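PDB 6YHH: beta-N-acetylglucosaminidase-like protein Glycoside hydrolase family 20 from Flavobacterium johnsoniae, which probably removes terminal N-acetylhexosamine residues from chitin-derived oligosaccharides, as a family 20 beta-N-acetylhexosaminidase of the bacterium's chitin metabolism. Local coordinates for residues 163-175 / 493-505. Sequence-based numbering, arbitrary orientation.
Sequences VKRNLDALAAMKM and SVSFRLEELGLTH
L501, L498 and L503 pack against the small side chains of A169 and A172. These two alanines, one helical turn apart, leave a shallow hollow on helix 160-172. L498 CD2 drops between them, 3.9 Å from A172 CB and slightly farther from A169 CB. L501 comes in beside it. Its CD1 lies 3.7 Å from D168 O and also meets A172 CB, while its CB rests against that of D168. L503 fills the next step along the helix. Its CD2 touches A169 CB and the carbonyl oxygen of R165, and its CD1 reaches N166. At the far end M173 bends at chi2 and chi3, which brings SD to 3.5 Å from V494 CG1.

Helix 160-172 follows strand 146-152 and leads into the parallel strand 177-184, a beta-alpha-beta crossover of the catalytic TIM barrel. It ends in a Schellman motif with K174 as C-prime residue. Segment 493-505 holds the last part of helix 484-497, the 3-10 segment 499-501 and the chain beyond; it packs against the outward side of this barrel helix.

R165 runs along 501-504. With CG between the backbone N and carbonyl carbon (chi1 62°) and the chain extended to NE, the side chain reaches past G502 to T504; CD passes 3.3 Å from G502 O. T504 CG2 lies over one guanidinium face, 3.5 Å above the plane and toward its rim. A water at the edge joins NH1 to T504 OG1. D461 pairs with NE and also accepts from T504 N; D161 takes NH2. A leucine in place of R165 would probably leave D461 and D161 without their charged mate and uncover the T504 methyl. A second water donates to both D168 OD2 and L501 O. The D168 carboxylate is also held by R223 and Y219.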
ATOM      1  N   VAL A 163       1.866   5.299   8.428  1.00  7.26           N
ATOM      2  CA  VAL A 163       2.705   5.591   9.591  1.00  7.30           C
ATOM      3  C   VAL A 163       3.659   4.411   9.820  1.00  7.81           C
ATOM      4  O   VAL A 163       4.883   4.608  10.002  1.00  8.64           O
ATOM      5  CB  VAL A 163       1.814   5.831  10.829  1.00  7.02           C
ATOM      6  CG1 VAL A 163       2.675   5.944  12.087  1.00  7.83           C
ATOM      7  CG2 VAL A 163       0.949   7.066  10.637  1.00  7.55           C
ATOM      8  N   LYS A 164       3.135   3.181   9.788  1.00  8.27           N
ATOM      9  CA  LYS A 164       3.942   2.011  10.036  1.00  7.97           C
ATOM     10  C   LYS A 164       5.083   1.871   9.025  1.00  7.90           C
ATOM     11  O   LYS A 164       6.246   1.671   9.415  1.00  8.45           O
ATOM     12  CB  LYS A 164       3.122   0.728  10.087  1.00  8.12           C
ATOM     13  CG  LYS A 164       2.260   0.579  11.324  1.00  9.16           C
ATOM     14  CD  LYS A 164       1.483  -0.701  11.292  1.00 10.38           C
ATOM     15  CE  LYS A 164       0.778  -0.969  12.583  1.00 11.32           C
ATOM     16  NZ  LYS A 164       0.148  -2.349  12.662  1.00 12.39           N
ATOM     17  N   ARG A 165       4.795   1.983   7.730  1.00  8.14           N
ATOM     18  CA  ARG A 165       5.886   1.745   6.787  1.00  8.72           C
ATOM     19  C   ARG A 165       6.907   2.854   6.896  1.00  8.76           C
ATOM     20  O   ARG A 165       8.137   2.656   6.590  1.00  9.39           O
ATOM     21  CB  ARG A 165       5.429   1.564   5.358  1.00  9.39           C
ATOM     22  CG  ARG A 165       4.722   2.735   4.700  1.00  9.66           C
ATOM     23  CD  ARG A 165       4.245   2.405   3.306  1.00  9.96           C
ATOM     24  NE  ARG A 165       3.636   3.526   2.626  1.00 10.15           N
ATOM     25  CZ  ARG A 165       2.318   3.725   2.461  1.00 11.59           C
ATOM     26  NH1 ARG A 165       1.871   4.794   1.864  1.00 11.61           N
ATOM     27  NH2 ARG A 165       1.441   2.827   2.932  1.00 12.01           N
ATOM     28  N   ASN A 166       6.468   4.067   7.174  1.00  8.85           N
ATOM     29  CA  ASN A 166       7.443   5.150   7.331  1.00  8.21           C
ATOM     30  C   ASN A 166       8.341   4.951   8.578  1.00  8.23           C
ATOM     31  O   ASN A 166       9.482   5.336   8.541  1.00  8.10           O
ATOM     32  CB  ASN A 166       6.734   6.492   7.261  1.00  8.67           C
ATOM     33  CG  ASN A 166       6.523   6.903   5.818  1.00  9.19           C
ATOM     34  OD1 ASN A 166       5.482   6.548   5.140  1.00 11.15           O
ATOM     35  ND2 ASN A 166       7.496   7.575   5.303  1.00  7.85           N
ATOM     36  N   LEU A 167       7.809   4.377   9.643  1.00  7.69           N
ATOM     37  CA  LEU A 167       8.625   4.021  10.780  1.00  8.65           C
ATOM     38  C   LEU A 167       9.662   2.997  10.330  1.00  9.27           C
ATOM     39  O   LEU A 167      10.848   3.093  10.722  1.00  9.02           O
ATOM     40  CB  LEU A 167       7.751   3.452  11.919  1.00  9.19           C
ATOM     41  CG  LEU A 167       6.981   4.540  12.636  1.00  9.13           C
ATOM     42  CD1 LEU A 167       5.850   3.961  13.542  1.00  9.46           C
ATOM     43  CD2 LEU A 167       7.880   5.488  13.412  1.00  9.76           C
ATOM     44  N   ASP A 168       9.293   2.013   9.484  1.00  8.64           N
ATOM     45  CA  ASP A 168      10.322   1.086   8.966  1.00  9.91           C
ATOM     46  C   ASP A 168      11.382   1.832   8.166  1.00  9.31           C
ATOM     47  O   ASP A 168      12.577   1.492   8.272  1.00  9.62           O
ATOM     48  CB  ASP A 168       9.681  -0.005   8.115  1.00 11.10           C
ATOM     49  CG  ASP A 168       8.882  -1.008   8.967  1.00 12.72           C
ATOM     50  OD1 ASP A 168       9.528  -1.626   9.853  1.00 15.96           O
ATOM     51  OD2 ASP A 168       7.711  -1.181   8.729  1.00 16.50           O
ATOM     52  N   ALA A 169      10.967   2.803   7.357  1.00  8.95           N
ATOM     53  CA  ALA A 169      11.919   3.533   6.523  1.00  9.06           C
ATOM     54  C   ALA A 169      12.902   4.341   7.441  1.00  8.90           C
ATOM     55  O   ALA A 169      14.120   4.486   7.140  1.00  8.47           O
ATOM     56  CB  ALA A 169      11.243   4.448   5.541  1.00  9.74           C
ATOM     57  N   LEU A 170      12.348   4.947   8.477  1.00  8.50           N
ATOM     58  CA  LEU A 170      13.162   5.733   9.456  1.00  8.69           C
ATOM     59  C   LEU A 170      14.244   4.788  10.052  1.00  8.76           C
ATOM     60  O   LEU A 170      15.411   5.112  10.004  1.00  9.50           O
ATOM     61  CB  LEU A 170      12.346   6.321  10.605  1.00  9.83           C
ATOM     62  CG  LEU A 170      11.470   7.527  10.238  1.00 12.62           C
ATOM     63  CD1 LEU A 170      10.887   8.117  11.515  1.00 13.26           C
ATOM     64  CD2 LEU A 170      11.994   8.560   9.342  1.00 16.51           C
ATOM     65  N   ALA A 171      13.829   3.609  10.469  1.00  9.19           N
ATOM     66  CA  ALA A 171      14.843   2.672  10.988  1.00  9.49           C
ATOM     67  C   ALA A 171      15.868   2.301   9.967  1.00  9.05           C
ATOM     68  O   ALA A 171      17.039   2.175  10.276  1.00  9.48           O
ATOM     69  CB  ALA A 171      14.194   1.457  11.650  1.00 10.42           C
ATOM     70  N   ALA A 172      15.437   2.080   8.733  1.00  8.63           N
ATOM     71  CA  ALA A 172      16.335   1.719   7.665  1.00  8.84           C
ATOM     72  C   ALA A 172      17.399   2.751   7.434  1.00  8.58           C
ATOM     73  O   ALA A 172      18.555   2.422   7.005  1.00  8.44           O
ATOM     74  CB  ALA A 172      15.525   1.510   6.393  1.00  8.94           C
ATOM     75  N   MET A 173      17.059   4.002   7.732  1.00  8.23           N
ATOM     76  CA  MET A 173      17.990   5.156   7.559  1.00  8.84           C
ATOM     77  C   MET A 173      18.616   5.576   8.890  1.00  9.44           C
ATOM     78  O   MET A 173      19.201   6.663   8.974  1.00  9.03           O
ATOM     79  CB  MET A 173      17.253   6.311   6.949  1.00  8.55           C
ATOM     80  CG  MET A 173      16.683   6.024   5.548  1.00  8.80           C
ATOM     81  SD  MET A 173      17.816   5.178   4.404  1.00  9.90           S
ATOM     82  CE  MET A 173      19.191   6.354   4.576  1.00  9.97           C
ATOM     83  N   LYS A 174      18.450   4.785   9.941  1.00  9.24           N
ATOM     84  CA  LYS A 174      18.973   5.094  11.287  1.00  9.78           C
ATOM     85  C   LYS A 174      18.413   6.348  11.909  1.00 10.01           C
ATOM     86  O   LYS A 174      19.070   7.023  12.715  1.00  9.86           O
ATOM     87  CB  LYS A 174      20.489   5.101  11.296  1.00  8.91           C
ATOM     88  CG  LYS A 174      21.083   3.820  10.837  1.00  9.69           C
ATOM     89  CD  LYS A 174      22.608   3.797  11.031  1.00  9.08           C
ATOM     90  CE  LYS A 174      23.247   2.528  10.493  1.00  9.04           C
ATOM     91  NZ  LYS A 174      23.454   2.622   9.026  1.00  9.37           N
ATOM     92  N   MET A 175      17.181   6.724  11.497  1.00  9.67           N
ATOM     93  CA  MET A 175      16.489   7.832  12.120  1.00  9.93           C
ATOM     94  C   MET A 175      15.710   7.364  13.348  1.00  8.83           C
ATOM     95  O   MET A 175      15.194   6.255  13.334  1.00  9.68           O
ATOM     96  CB  MET A 175      15.573   8.514  11.094  1.00  9.19           C
ATOM     97  CG  MET A 175      16.377   9.091   9.991  1.00 10.65           C
ATOM     98  SD  MET A 175      15.293   9.778   8.663  1.00 14.62           S
ATOM     99  CE  MET A 175      14.538  11.202   9.480  1.00 13.65           C
ATOM    100  N   SER A 493      20.388   3.098  -4.854  1.00 10.13           N
ATOM    101  CA  SER A 493      20.109   1.778  -4.306  1.00  9.88           C
ATOM    102  C   SER A 493      19.408   1.830  -2.953  1.00  8.70           C
ATOM    103  O   SER A 493      18.585   0.970  -2.658  1.00  8.66           O
ATOM    104  CB  SER A 493      21.383   0.914  -4.200  1.00 11.43           C
ATOM    105  OG  SER A 493      22.305   1.493  -3.330  1.00 12.21           O
ATOM    106  N   VAL A 494      19.704   2.835  -2.154  1.00  8.83           N
ATOM    107  CA  VAL A 494      18.999   3.040  -0.885  1.00  9.22           C
ATOM    108  C   VAL A 494      17.498   3.232  -1.162  1.00  9.68           C
ATOM    109  O   VAL A 494      16.652   2.592  -0.497  1.00  9.51           O
ATOM    110  CB  VAL A 494      19.604   4.279  -0.174  1.00 10.75           C
ATOM    111  CG1 VAL A 494      18.806   4.632   1.062  1.00 12.22           C
ATOM    112  CG2 VAL A 494      21.061   4.031   0.245  1.00 11.91           C
ATOM    113  N   SER A 495      17.181   4.071  -2.131  1.00  9.51           N
ATOM    114  CA  SER A 495      15.790   4.340  -2.461  1.00 10.47           C
ATOM    115  C   SER A 495      15.067   3.075  -2.977  1.00 10.32           C
ATOM    116  O   SER A 495      13.936   2.770  -2.573  1.00 10.18           O
ATOM    117  CB  SER A 495      15.734   5.431  -3.523  1.00 11.11           C
ATOM    118  OG  SER A 495      14.365   5.768  -3.838  1.00 11.09           O
ATOM    119  N   PHE A 496      15.745   2.329  -3.851  1.00  9.27           N
ATOM    120  CA  PHE A 496      15.236   1.056  -4.328  1.00  9.95           C
ATOM    121  C   PHE A 496      14.952   0.081  -3.210  1.00  9.63           C
ATOM    122  O   PHE A 496      13.837  -0.474  -3.127  1.00  9.66           O
ATOM    123  CB  PHE A 496      16.244   0.536  -5.307  1.00 10.18           C
ATOM    124  CG  PHE A 496      16.345  -0.956  -5.465  1.00 10.56           C
ATOM    125  CD1 PHE A 496      15.272  -1.704  -5.840  1.00 10.95           C
ATOM    126  CD2 PHE A 496      17.585  -1.571  -5.431  1.00 11.65           C
ATOM    127  CE1 PHE A 496      15.367  -3.054  -6.003  1.00 11.11           C
ATOM    128  CE2 PHE A 496      17.746  -2.956  -5.636  1.00 11.85           C
ATOM    129  CZ  PHE A 496      16.616  -3.698  -5.972  1.00 11.19           C
ATOM    130  N   ARG A 497      15.898  -0.103  -2.289  1.00  9.08           N
ATOM    131  CA  ARG A 497      15.712  -1.096  -1.226  1.00  9.13           C
ATOM    132  C   ARG A 497      14.637  -0.744  -0.216  1.00  8.96           C
ATOM    133  O   ARG A 497      14.095  -1.607   0.455  1.00  9.15           O
ATOM    134  CB  ARG A 497      17.046  -1.481  -0.608  1.00 10.42           C
ATOM    135  CG  ARG A 497      17.941  -2.265  -1.561  1.00 10.10           C
ATOM    136  CD  ARG A 497      17.320  -3.594  -2.051  1.00 10.10           C
ATOM    137  NE  ARG A 497      18.339  -4.385  -2.794  1.00 11.04           N
ATOM    138  CZ  ARG A 497      18.037  -5.506  -3.439  1.00 11.67           C
ATOM    139  NH1 ARG A 497      16.785  -5.974  -3.420  1.00 12.08           N
ATOM    140  NH2 ARG A 497      18.958  -6.150  -4.157  1.00 13.53           N
ATOM    141  N   LEU A 498      14.280   0.555  -0.110  1.00  8.56           N
ATOM    142  CA  LEU A 498      13.163   0.910   0.744  1.00  9.26           C
ATOM    143  C   LEU A 498      11.849   0.283   0.251  1.00  9.59           C
ATOM    144  O   LEU A 498      10.907   0.136   1.063  1.00  9.77           O
ATOM    145  CB  LEU A 498      13.020   2.444   0.881  1.00 10.37           C
ATOM    146  CG  LEU A 498      14.099   3.233   1.568  1.00 11.61           C
ATOM    147  CD1 LEU A 498      13.861   4.719   1.372  1.00 11.23           C
ATOM    148  CD2 LEU A 498      14.099   2.906   3.059  1.00 12.61           C
ATOM    149  N   GLU A 499      11.778  -0.122  -1.016  1.00  9.29           N
ATOM    150  CA  GLU A 499      10.514  -0.669  -1.519  1.00  9.99           C
ATOM    151  C   GLU A 499      10.113  -1.936  -0.828  1.00  9.33           C
ATOM    152  O   GLU A 499       8.922  -2.260  -0.746  1.00  9.06           O
ATOM    153  CB  GLU A 499      10.560  -0.929  -3.012  1.00 10.19           C
ATOM    154  CG  GLU A 499      10.610   0.315  -3.903  1.00  9.84           C
ATOM    155  CD  GLU A 499      10.314  -0.000  -5.328  1.00 10.51           C
ATOM    156  OE1 GLU A 499      11.042  -0.795  -5.908  1.00 10.36           O
ATOM    157  OE2 GLU A 499       9.233   0.475  -5.772  1.00  9.31           O
ATOM    158  N   GLU A 500      11.090  -2.681  -0.295  1.00  8.84           N
ATOM    159  CA  GLU A 500      10.738  -3.882   0.430  1.00  8.93           C
ATOM    160  C   GLU A 500       9.975  -3.632   1.708  1.00  9.51           C
ATOM    161  O   GLU A 500       9.398  -4.559   2.240  1.00 10.38           O
ATOM    162  CB  GLU A 500      11.983  -4.749   0.712  1.00  9.64           C
ATOM    163  CG  GLU A 500      12.837  -4.196   1.846  1.00  9.59           C
ATOM    164  CD  GLU A 500      14.258  -4.756   1.932  1.00 10.67           C
ATOM    165  OE1 GLU A 500      14.704  -5.442   0.985  1.00 10.77           O
ATOM    166  OE2 GLU A 500      14.905  -4.414   2.954  1.00 10.50           O
ATOM    167  N   LEU A 501       9.996  -2.405   2.188  1.00  8.41           N
ATOM    168  CA  LEU A 501       9.296  -2.033   3.397  1.00  8.55           C
ATOM    169  C   LEU A 501       7.899  -1.435   3.052  1.00  9.29           C
ATOM    170  O   LEU A 501       7.180  -0.972   3.933  1.00 10.47           O
ATOM    171  CB  LEU A 501      10.131  -0.948   4.124  1.00  9.13           C
ATOM    172  CG  LEU A 501      11.543  -1.408   4.475  1.00 10.26           C
ATOM    173  CD1 LEU A 501      12.360  -0.249   5.066  1.00 11.45           C
ATOM    174  CD2 LEU A 501      11.561  -2.641   5.338  1.00 10.63           C
ATOM    175  N   GLY A 502       7.498  -1.509   1.794  1.00  8.80           N
ATOM    176  CA  GLY A 502       6.187  -1.030   1.351  1.00 10.19           C
ATOM    177  C   GLY A 502       6.165   0.396   0.884  1.00  9.34           C
ATOM    178  O   GLY A 502       5.110   0.913   0.481  1.00  9.38           O
ATOM    179  N   LEU A 503       7.300   1.081   0.920  1.00  8.99           N
ATOM    180  CA  LEU A 503       7.283   2.499   0.523  1.00  9.15           C
ATOM    181  C   LEU A 503       6.875   2.652  -0.928  1.00 10.06           C
ATOM    182  O   LEU A 503       7.252   1.862  -1.809  1.00 10.68           O
ATOM    183  CB  LEU A 503       8.693   3.176   0.775  1.00 10.10           C
ATOM    184  CG  LEU A 503       8.972   3.671   2.212  1.00 12.27           C
ATOM    185  CD1 LEU A 503       7.953   4.448   2.956  1.00 14.65           C
ATOM    186  CD2 LEU A 503       9.044   2.434   3.100  1.00 13.94           C
ATOM    187  N   THR A 504       6.078   3.659  -1.232  1.00  8.54           N
ATOM    188  CA  THR A 504       5.336   3.715  -2.500  1.00  8.40           C
ATOM    189  C   THR A 504       5.917   4.740  -3.424  1.00  8.69           C
ATOM    190  O   THR A 504       5.322   5.054  -4.448  1.00  7.87           O
ATOM    191  CB  THR A 504       3.871   4.128  -2.309  1.00  7.78           C
ATOM    192  OG1 THR A 504       3.754   5.498  -1.860  1.00  7.27           O
ATOM    193  CG2 THR A 504       3.138   3.253  -1.281  1.00  7.66           C
ATOM    194  N   HIS A 505       7.070   5.304  -3.081  1.00  8.38           N
ATOM    195  CA  HIS A 505       7.583   6.444  -3.862  1.00  8.71           C
ATOM    196  C   HIS A 505       7.752   6.169  -5.370  1.00  9.25           C
ATOM    197  O   HIS A 505       7.426   7.006  -6.202  1.00 10.77           O
ATOM    198  CB  HIS A 505       8.863   7.010  -3.274  1.00  8.96           C
ATOM    199  CG  HIS A 505       9.915   5.996  -3.001  1.00  8.88           C
ATOM    200  ND1 HIS A 505       9.706   4.931  -2.154  1.00  9.45           N
ATOM    201  CD2 HIS A 505      11.205   5.903  -3.415  1.00  9.07           C
ATOM    202  CE1 HIS A 505      10.790   4.182  -2.129  1.00 10.53           C
ATOM    203  NE2 HIS A 505      11.742   4.795  -2.824  1.00  9.16           N
TER
HETATM  204  O   HOH W   1       2.664   7.038   0.124  1.00  6.80           O
HETATM  205  O   HOH W   2       6.652  -2.096   6.328  1.00 11.12           O